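Local coordinates for protein predicted ATPase involved in replication control, Cdc46/Mcm family (Methanopyrus kandleri AV19, PDB 3F8T) that probably binds ATP and single-stranded DNA and may unwind DNA, as a homolog of the MCM replicative helicase, at residues A[28-42]-A[56-70]. The protein carries 2 engineered substitutions. Sequence-based numbering, arbitrary orientation.
Sequences LPTRVLIEIVRTESF and VLDLRELDSDLASWI
Ser-41 and Glu-61 join the start of helix 40-47 to the 3-10 turn 59-61. Glu-61 CB lies 3.9 Å from Thr-39 CG2. The chain beyond CG is extended and carries the carboxylate to the first turn of the helix. There OE1 takes two bonds from one residue. Ser-41 N donates to the syn lone pair of Glu-61 OE1 at 2.7 Å and 165°. Ser-41 OG donates to the same oxygen from above the carboxylate plane. The other oxygen, OE2, accepts from a water that also donates to Glu-40 OE1; this water bridges the two carboxylates, which probably carry like charges.

Ser-41 OG sits between its backbone N and carbonyl carbon (chi1 53°), where it also accepts from Asp-58 N at 3.0 Å in a nearly straight bond. The hydroxyl thus ties the end of strand 55-58 to the carboxylate. With an alanine here, Asp-58 N is likely to lose this acceptor and Glu-61 OE1 one of its two bonds.

Thr-39 N-caps helix 40-47 through a weak bond from Phe-42 N, and its CG2 packs tightly on Leu-62 CD2 at 3.5 Å. Most of the remaining contact is apolar. Ile-36 CD1 meets Ile-70 CD1 tip to tip at 3.7 Å, and Leu-57 CD2 touches Ile-36 CG1. Val-32 CG2 lies against Leu-66 CD1 and Trp-69 CZ3. Leu-28 CD2 reaches the edge of the Trp-69 ring, in its plane, 3.7 Å from CH2. A second water links Glu-35 OE1 to Asp-63 N.

Helices 30-37 and 64-70 cross at -108° with axes 11.5 Å apart, within the MCM N-terminal region. Helices 19-25 and 74-88 pack against Leu-33, while strand 55-58 pairs in parallel with strand 96-99.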
loop_
_atom_site.group_PDB
_atom_site.type_symbol
_atom_site.label_atom_id
_atom_site.label_comp_id
_atom_site.label_asym_id
_atom_site.label_seq_id
_atom_site.Cartn_x
_atom_site.Cartn_y
_atom_site.Cartn_z
ATOM N N LEU A 28 15.581 -19.973 -34.868
ATOM C CA LEU A 28 15.360 -18.543 -35.109
ATOM C C LEU A 28 15.759 -18.150 -36.521
ATOM O O LEU A 28 16.788 -18.612 -37.010
ATOM C CB LEU A 28 16.197 -17.700 -34.134
ATOM C CG LEU A 28 15.885 -17.862 -32.648
ATOM C CD1 LEU A 28 16.869 -17.052 -31.844
ATOM C CD2 LEU A 28 14.447 -17.422 -32.372
ATOM N N PRO A 29 14.972 -17.275 -37.166
ATOM C CA PRO A 29 15.438 -16.686 -38.426
ATOM C C PRO A 29 16.755 -15.990 -38.148
ATOM O O PRO A 29 16.877 -15.294 -37.133
ATOM C CB PRO A 29 14.361 -15.653 -38.754
ATOM C CG PRO A 29 13.151 -16.110 -38.029
ATOM C CD PRO A 29 13.642 -16.770 -36.776
ATOM N N THR A 30 17.741 -16.195 -39.013
ATOM C CA THR A 30 19.052 -15.561 -38.844
ATOM C C THR A 30 18.971 -14.037 -38.618
ATOM O O THR A 30 19.690 -13.496 -37.776
ATOM C CB THR A 30 20.018 -15.905 -40.013
ATOM O OG1 THR A 30 20.198 -17.326 -40.064
ATOM C CG2 THR A 30 21.373 -15.268 -39.795
ATOM N N ARG A 31 18.094 -13.356 -39.352
ATOM C CA ARG A 31 17.975 -11.897 -39.219
ATOM C C ARG A 31 17.613 -11.434 -37.791
ATOM O O ARG A 31 18.087 -10.387 -37.333
ATOM C CB ARG A 31 17.026 -11.305 -40.271
ATOM C CG ARG A 31 15.592 -11.806 -40.231
ATOM C CD ARG A 31 14.654 -10.953 -41.124
ATOM N NE ARG A 31 14.415 -9.614 -40.572
ATOM C CZ ARG A 31 13.612 -9.356 -39.538
ATOM N NH1 ARG A 31 12.954 -10.341 -38.925
ATOM N NH2 ARG A 31 13.470 -8.110 -39.105
ATOM N N VAL A 32 16.787 -12.215 -37.092
ATOM C CA VAL A 32 16.461 -11.925 -35.694
ATOM C C VAL A 32 17.737 -11.747 -34.886
ATOM O O VAL A 32 17.899 -10.722 -34.208
ATOM C CB VAL A 32 15.537 -13.008 -35.053
ATOM C CG1 VAL A 32 15.373 -12.787 -33.525
ATOM C CG2 VAL A 32 14.185 -13.002 -35.727
ATOM N N LEU A 33 18.648 -12.722 -34.966
ATOM C CA LEU A 33 19.887 -12.667 -34.196
ATOM C C LEU A 33 20.878 -11.616 -34.700
ATOM O O LEU A 33 21.540 -10.957 -33.900
ATOM C CB LEU A 33 20.577 -14.041 -34.117
ATOM C CG LEU A 33 20.148 -15.063 -33.052
ATOM C CD1 LEU A 33 21.252 -16.104 -32.869
ATOM C CD2 LEU A 33 19.801 -14.412 -31.702
ATOM N N ILE A 34 20.996 -11.475 -36.019
ATOM C CA ILE A 34 21.834 -10.421 -36.589
ATOM C C ILE A 34 21.365 -9.032 -36.117
ATOM O O ILE A 34 22.173 -8.213 -35.706
ATOM C CB ILE A 34 21.871 -10.468 -38.145
ATOM C CG1 ILE A 34 22.544 -11.754 -38.628
ATOM C CG2 ILE A 34 22.651 -9.270 -38.689
ATOM C CD1 ILE A 34 22.432 -11.977 -40.130
ATOM N N GLU A 35 20.066 -8.764 -36.182
ATOM C CA GLU A 35 19.587 -7.441 -35.764
ATOM C C GLU A 35 19.783 -7.206 -34.262
ATOM O O GLU A 35 20.100 -6.083 -33.840
ATOM C CB GLU A 35 18.149 -7.209 -36.216
ATOM C CG GLU A 35 18.074 -7.072 -37.738
ATOM C CD GLU A 35 16.661 -6.980 -38.275
ATOM O OE1 GLU A 35 15.784 -6.368 -37.606
ATOM O OE2 GLU A 35 16.427 -7.521 -39.385
ATOM N N ILE A 36 19.640 -8.271 -33.470
ATOM C CA ILE A 36 19.874 -8.190 -32.017
ATOM C C ILE A 36 21.318 -7.805 -31.673
ATOM O O ILE A 36 21.561 -6.883 -30.885
ATOM C CB ILE A 36 19.476 -9.511 -31.288
ATOM C CG1 ILE A 36 17.943 -9.677 -31.290
ATOM C CG2 ILE A 36 20.037 -9.516 -29.849
ATOM C CD1 ILE A 36 17.423 -11.061 -30.780
ATOM N N VAL A 37 22.273 -8.505 -32.270
ATOM C CA VAL A 37 23.687 -8.292 -31.996
ATOM C C VAL A 37 24.196 -6.926 -32.486
ATOM O O VAL A 37 25.181 -6.402 -31.964
ATOM C CB VAL A 37 24.525 -9.464 -32.579
ATOM C CG1 VAL A 37 25.991 -9.165 -32.534
ATOM C CG2 VAL A 37 24.215 -10.732 -31.795
ATOM N N ARG A 38 23.516 -6.354 -33.476
ATOM C CA ARG A 38 23.864 -5.029 -33.984
ATOM C C ARG A 38 23.467 -3.881 -33.048
ATOM O O ARG A 38 23.952 -2.758 -33.211
ATOM C CB ARG A 38 23.222 -4.793 -35.355
ATOM C CG ARG A 38 23.880 -5.472 -36.541
ATOM C CD ARG A 38 23.010 -5.158 -37.745
ATOM N NE ARG A 38 23.388 -5.803 -39.002
ATOM C CZ ARG A 38 22.515 -6.061 -39.981
ATOM N NH1 ARG A 38 21.232 -5.762 -39.825
ATOM N NH2 ARG A 38 22.908 -6.646 -41.106
ATOM N N THR A 39 22.578 -4.147 -32.089
ATOM C CA THR A 39 22.088 -3.101 -31.194
ATOM C C THR A 39 23.196 -2.571 -30.286
ATOM O O THR A 39 24.109 -3.321 -29.901
ATOM C CB THR A 39 20.896 -3.571 -30.319
ATOM O OG1 THR A 39 21.294 -4.681 -29.509
ATOM C CG2 THR A 39 19.698 -3.969 -31.182
ATOM N N GLU A 40 23.112 -1.285 -29.942
ATOM C CA GLU A 40 24.104 -0.673 -29.047
ATOM C C GLU A 40 24.079 -1.329 -27.672
ATOM O O GLU A 40 25.134 -1.664 -27.141
ATOM C CB GLU A 40 23.918 0.845 -28.918
ATOM C CG GLU A 40 25.251 1.588 -28.801
ATOM C CD GLU A 40 25.145 2.929 -28.078
ATOM O OE1 GLU A 40 24.091 3.606 -28.195
ATOM O OE2 GLU A 40 26.123 3.304 -27.382
ATOM N N SER A 41 22.876 -1.539 -27.129
ATOM C CA SER A 41 22.678 -2.197 -25.820
ATOM C C SER A 41 23.448 -3.506 -25.745
ATOM O O SER A 41 24.190 -3.758 -24.790
ATOM C CB SER A 41 21.188 -2.472 -25.562
ATOM O OG SER A 41 20.575 -3.194 -26.641
ATOM N N PHE A 42 23.278 -4.322 -26.779
ATOM C CA PHE A 42 23.884 -5.638 -26.824
ATOM C C PHE A 42 25.397 -5.593 -26.932
ATOM O O PHE A 42 26.077 -6.276 -26.167
ATOM C CB PHE A 42 23.319 -6.475 -27.973
ATOM C CG PHE A 42 23.678 -7.921 -27.880
ATOM C CD1 PHE A 42 22.863 -8.803 -27.185
ATOM C CD2 PHE A 42 24.835 -8.399 -28.466
ATOM C CE1 PHE A 42 23.189 -10.150 -27.089
ATOM C CE2 PHE A 42 25.170 -9.742 -28.373
ATOM C CZ PHE A 42 24.347 -10.613 -27.677
ATOM N N VAL A 56 22.508 -7.210 -22.230
ATOM C CA VAL A 56 21.234 -6.497 -22.226
ATOM C C VAL A 56 20.748 -6.261 -23.647
ATOM O O VAL A 56 21.500 -5.785 -24.498
ATOM C CB VAL A 56 21.354 -5.132 -21.468
ATOM C CG1 VAL A 56 20.204 -4.205 -21.808
ATOM C CG2 VAL A 56 21.404 -5.354 -19.957
ATOM N N LEU A 57 19.493 -6.616 -23.907
ATOM C CA LEU A 57 18.853 -6.258 -25.166
ATOM C C LEU A 57 17.757 -5.245 -24.898
ATOM O O LEU A 57 16.775 -5.559 -24.252
ATOM C CB LEU A 57 18.274 -7.485 -25.894
ATOM C CG LEU A 57 17.399 -7.228 -27.144
ATOM C CD1 LEU A 57 18.134 -6.438 -28.244
ATOM C CD2 LEU A 57 16.885 -8.540 -27.707
ATOM N N ASP A 58 17.949 -4.027 -25.402
ATOM C CA ASP A 58 16.926 -2.999 -25.320
ATOM C C ASP A 58 16.104 -3.065 -26.597
ATOM O O ASP A 58 16.576 -2.690 -27.690
ATOM C CB ASP A 58 17.536 -1.606 -25.123
ATOM C CG ASP A 58 16.488 -0.561 -24.779
ATOM O OD1 ASP A 58 15.413 -0.591 -25.394
ATOM O OD2 ASP A 58 16.728 0.297 -23.898
ATOM N N LEU A 59 14.877 -3.559 -26.446
ATOM C CA LEU A 59 13.966 -3.807 -27.559
ATOM C C LEU A 59 13.560 -2.566 -28.344
ATOM O O LEU A 59 13.140 -2.671 -29.500
ATOM C CB LEU A 59 12.716 -4.535 -27.043
ATOM C CG LEU A 59 12.998 -5.945 -26.506
ATOM C CD1 LEU A 59 11.759 -6.534 -25.828
ATOM C CD2 LEU A 59 13.501 -6.858 -27.631
ATOM N N ARG A 60 13.682 -1.389 -27.732
ATOM C CA ARG A 60 13.366 -0.133 -28.434
ATOM C C ARG A 60 14.404 0.166 -29.501
ATOM O O ARG A 60 14.185 1.035 -30.358
ATOM C CB ARG A 60 13.376 1.046 -27.472
ATOM C CG ARG A 60 12.450 0.958 -26.321
ATOM C CD ARG A 60 13.284 1.407 -25.129
ATOM N NE ARG A 60 12.516 1.716 -23.960
ATOM C CZ ARG A 60 12.978 1.604 -22.720
ATOM N NH1 ARG A 60 14.210 1.149 -22.474
ATOM N NH2 ARG A 60 12.182 1.927 -21.727
ATOM N N GLU A 61 15.540 -0.525 -29.429
ATOM C CA GLU A 61 16.635 -0.342 -30.389
ATOM C C GLU A 61 16.385 -1.145 -31.669
ATOM O O GLU A 61 17.195 -1.102 -32.597
ATOM C CB GLU A 61 18.002 -0.699 -29.763
ATOM C CG GLU A 61 18.467 0.318 -28.700
ATOM C CD GLU A 61 19.774 -0.033 -27.973
ATOM O OE1 GLU A 61 20.437 -1.044 -28.292
ATOM O OE2 GLU A 61 20.153 0.741 -27.059
ATOM N N LEU A 62 15.248 -1.851 -31.707
ATOM C CA LEU A 62 14.834 -2.661 -32.851
ATOM C C LEU A 62 13.506 -2.205 -33.468
ATOM O O LEU A 62 12.697 -1.542 -32.812
ATOM C CB LEU A 62 14.686 -4.130 -32.429
ATOM C CG LEU A 62 15.959 -4.832 -31.954
ATOM C CD1 LEU A 62 15.652 -6.199 -31.424
ATOM C CD2 LEU A 62 16.967 -4.930 -33.093
ATOM N N ASP A 63 13.289 -2.591 -34.726
ATOM C CA ASP A 63 11.990 -2.471 -35.390
ATOM C C ASP A 63 10.867 -2.946 -34.458
ATOM O O ASP A 63 10.974 -4.015 -33.845
ATOM C CB ASP A 63 11.984 -3.312 -36.680
ATOM C CG ASP A 63 10.590 -3.489 -37.267
ATOM O OD1 ASP A 63 10.098 -2.574 -37.970
ATOM O OD2 ASP A 63 9.982 -4.560 -37.039
ATOM N N SER A 64 9.786 -2.172 -34.393
ATOM C CA SER A 64 8.692 -2.424 -33.454
ATOM C C SER A 64 8.052 -3.787 -33.610
ATOM O O SER A 64 7.708 -4.437 -32.613
ATOM C CB SER A 64 7.613 -1.346 -33.593
ATOM O OG SER A 64 8.061 -0.137 -33.022
ATOM N N ASP A 65 7.867 -4.211 -34.855
ATOM C CA ASP A 65 7.311 -5.538 -35.123
ATOM C C ASP A 65 8.287 -6.637 -34.702
ATOM O O ASP A 65 7.873 -7.679 -34.192
ATOM C CB ASP A 65 6.928 -5.667 -36.595
ATOM C CG ASP A 65 5.776 -4.729 -36.988
ATOM O OD1 ASP A 65 4.980 -4.323 -36.109
ATOM O OD2 ASP A 65 5.675 -4.390 -38.180
ATOM N N LEU A 66 9.582 -6.394 -34.887
ATOM C CA LEU A 66 10.601 -7.333 -34.408
ATOM C C LEU A 66 10.643 -7.378 -32.880
ATOM O O LEU A 66 10.737 -8.463 -32.297
ATOM C CB LEU A 66 11.994 -7.003 -34.974
ATOM C CG LEU A 66 13.131 -7.936 -34.536
ATOM C CD1 LEU A 66 12.846 -9.429 -34.800
ATOM C CD2 LEU A 66 14.487 -7.540 -35.132
ATOM N N ALA A 67 10.579 -6.207 -32.241
ATOM C CA ALA A 67 10.551 -6.114 -30.783
ATOM C C ALA A 67 9.396 -6.977 -30.258
ATOM O O ALA A 67 9.548 -7.779 -29.337
ATOM C CB ALA A 67 10.384 -4.634 -30.348
ATOM N N SER A 68 8.243 -6.813 -30.883
ATOM C CA SER A 68 7.050 -7.564 -30.546
ATOM C C SER A 68 7.245 -9.073 -30.741
ATOM O O SER A 68 6.882 -9.861 -29.869
ATOM C CB SER A 68 5.891 -7.058 -31.402
ATOM O OG SER A 68 4.698 -7.691 -31.013
ATOM N N TRP A 69 7.823 -9.470 -31.873
ATOM C CA TRP A 69 8.057 -10.888 -32.178
ATOM C C TRP A 69 8.982 -11.502 -31.129
ATOM O O TRP A 69 8.780 -12.637 -30.677
ATOM C CB TRP A 69 8.696 -11.029 -33.563
ATOM C CG TRP A 69 8.755 -12.460 -34.050
ATOM C CD1 TRP A 69 7.819 -13.103 -34.821
ATOM C CD2 TRP A 69 9.790 -13.411 -33.796
ATOM N NE1 TRP A 69 8.216 -14.404 -35.067
ATOM C CE2 TRP A 69 9.422 -14.620 -34.450
ATOM C CE3 TRP A 69 11.004 -13.364 -33.095
ATOM C CZ2 TRP A 69 10.217 -15.772 -34.400
ATOM C CZ3 TRP A 69 11.798 -14.504 -33.048
ATOM C CH2 TRP A 69 11.400 -15.699 -33.705
ATOM N N ILE A 70 10.013 -10.744 -30.758
ATOM C CA ILE A 70 10.996 -11.217 -29.793
ATOM C C ILE A 70 10.343 -11.451 -28.431
ATOM O O ILE A 70 10.556 -12.500 -27.817
ATOM C CB ILE A 70 12.214 -10.259 -29.694
ATOM C CG1 ILE A 70 13.050 -10.346 -30.977
ATOM C CG2 ILE A 70 13.080 -10.617 -28.483
ATOM C CD1 ILE A 70 14.166 -9.299 -31.080
HETATM O O HOH W 1 15.492 -4.042 -36.272
HETATM O O HOH W 2 21.002 3.209 -27.809
#